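Local coordinates for probable Zn binding protein (Lactobacillus acidophilus, PDB 3Q69), which is of uncertain function but, as a MucBP-family domain of a putative mucus-binding protein, probably contributes to bacterial attachment to mucus, at residues Tyr17-Glu20 with Val24-Asp27. Numbering follows the deposited sequence.
Sequences YRYE and VAHD
The methyl group of A25 sits over one face of the Y19 ring, a CH-pi contact: CB lies 3.6 Å from the ring centroid and 20° off its normal. It is displaced toward the rim, where CE2 of Y19 comes to 3.4 Å from CB of A25. CG of Y19 stands anti to the carbonyl carbon (chi1 -73°), which sets the ring over the A25 methyl. Cutting Y19 back to an alanine is likely to uncover that methyl and deprive the Y71 ring of its edge-to-face partner.

The backbone link rests mainly on one bond, from A25 N to Y17 O at 2.7 Å. The donor stands well out of the carbonyl plane, so the bond misses the lone-pair direction. H26 N adds a weak second bond to Y17 O, long at 3.4 Å. Beside it R18 and V24 form a non-hydrogen-bonded antiparallel pair with CA atoms 4.4 Å apart, and their side chains diverge.

Y17 and H26 point the same way, side by side, with CB of Y17 3.8 Å from CB of H26; their rings meet obliquely. H26 O lies at the edge of the Y17 ring, in its plane. The imidazole is oriented by H26 ND1 donating to D27 O at 2.9 Å, nearly straight at 165° and on a lone pair; the same oxygen lies at the edge of the Y17 ring, 3.3 Å from Y17 CD2. Further out, Y17 and A25 also touch strand 96-104, while Y19 and A25 rest on I68.

The arrangement is that of a beta-hairpin end, where the long strand 2-19 turns back through a short, weakly bonded extended piece at 24-25 and a corner at H26 into strand 27-42 of the elongated, all-beta Muc B2-like domain.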
loop_
_atom_site.group_PDB
_atom_site.type_symbol
_atom_site.label_atom_id
_atom_site.label_comp_id
_atom_site.label_asym_id
_atom_site.label_seq_id
_atom_site.Cartn_x
_atom_site.Cartn_y
_atom_site.Cartn_z
ATOM N N TYR A 17 -15.810 1.422 4.787
ATOM C CA TYR A 17 -16.558 1.795 5.977
ATOM C C TYR A 17 -18.016 1.408 5.760
ATOM O O TYR A 17 -18.688 1.960 4.902
ATOM C CB TYR A 17 -16.428 3.298 6.227
ATOM C CG TYR A 17 -14.998 3.741 6.445
ATOM C CD1 TYR A 17 -14.342 3.464 7.633
ATOM C CD2 TYR A 17 -14.288 4.400 5.443
ATOM C CE1 TYR A 17 -13.016 3.827 7.820
ATOM C CE2 TYR A 17 -12.956 4.770 5.621
ATOM C CZ TYR A 17 -12.331 4.477 6.816
ATOM O OH TYR A 17 -11.019 4.833 7.022
ATOM N N ARG A 18 -18.485 0.438 6.533
ATOM C CA ARG A 18 -19.854 -0.041 6.425
ATOM C C ARG A 18 -20.517 -0.242 7.785
ATOM O O ARG A 18 -19.847 -0.302 8.826
ATOM C CB ARG A 18 -19.875 -1.359 5.653
ATOM C CG ARG A 18 -19.448 -1.225 4.206
ATOM C CD ARG A 18 -19.666 -2.516 3.449
ATOM N NE ARG A 18 -19.654 -2.315 2.008
ATOM C CZ ARG A 18 -19.976 -3.253 1.121
ATOM N NH1 ARG A 18 -20.334 -4.466 1.532
ATOM N NH2 ARG A 18 -19.955 -2.971 -0.178
ATOM N N TYR A 19 -21.843 -0.335 7.768
ATOM C CA TYR A 19 -22.608 -0.578 8.987
ATOM C C TYR A 19 -22.753 -2.094 9.040
ATOM O O TYR A 19 -22.498 -2.773 8.043
ATOM C CB TYR A 19 -23.986 0.073 8.890
ATOM C CG TYR A 19 -23.969 1.584 8.998
ATOM C CD1 TYR A 19 -23.800 2.220 10.237
ATOM C CD2 TYR A 19 -24.116 2.382 7.867
ATOM C CE1 TYR A 19 -23.782 3.610 10.334
ATOM C CE2 TYR A 19 -24.099 3.777 7.958
ATOM C CZ TYR A 19 -23.934 4.381 9.185
ATOM O OH TYR A 19 -23.913 5.759 9.277
ATOM N N GLU A 20 -23.149 -2.629 10.190
ATOM C CA GLU A 20 -23.315 -4.073 10.329
ATOM C C GLU A 20 -24.209 -4.666 9.247
ATOM O O GLU A 20 -23.996 -5.798 8.815
ATOM C CB GLU A 20 -23.896 -4.418 11.694
ATOM C CG GLU A 20 -22.987 -4.079 12.857
ATOM C CD GLU A 20 -23.561 -4.532 14.186
ATOM O OE1 GLU A 20 -24.684 -4.095 14.531
ATOM O OE2 GLU A 20 -22.887 -5.327 14.882
ATOM N N VAL A 24 -23.166 1.248 3.256
ATOM C CA VAL A 24 -21.956 2.060 3.205
ATOM C C VAL A 24 -22.065 3.159 4.245
ATOM O O VAL A 24 -22.978 3.987 4.189
ATOM C CB VAL A 24 -21.768 2.695 1.808
ATOM C CG1 VAL A 24 -23.044 3.403 1.375
ATOM C CG2 VAL A 24 -20.610 3.666 1.825
ATOM N N ALA A 25 -21.139 3.170 5.197
ATOM C CA ALA A 25 -21.173 4.174 6.243
ATOM C C ALA A 25 -20.353 5.419 5.921
ATOM O O ALA A 25 -20.540 6.459 6.554
ATOM C CB ALA A 25 -20.707 3.568 7.566
ATOM N N HIS A 26 -19.457 5.319 4.943
ATOM C CA HIS A 26 -18.618 6.452 4.567
ATOM C C HIS A 26 -17.775 6.094 3.335
ATOM O O HIS A 26 -17.439 4.919 3.127
ATOM C CB HIS A 26 -17.709 6.805 5.749
ATOM C CG HIS A 26 -16.931 8.067 5.557
ATOM N ND1 HIS A 26 -15.980 8.210 4.572
ATOM C CD2 HIS A 26 -16.987 9.255 6.204
ATOM C CE1 HIS A 26 -15.485 9.435 4.618
ATOM N NE2 HIS A 26 -16.081 10.088 5.598
ATOM N N ASP A 27 -17.420 7.089 2.522
ATOM C CA ASP A 27 -16.614 6.811 1.326
ATOM C C ASP A 27 -15.315 6.088 1.689
ATOM O O ASP A 27 -14.723 6.329 2.744
ATOM C CB ASP A 27 -16.247 8.098 0.572
ATOM C CG ASP A 27 -17.448 8.781 -0.057
ATOM O OD1 ASP A 27 -18.306 8.090 -0.654
ATOM O OD2 ASP A 27 -17.515 10.027 0.036
#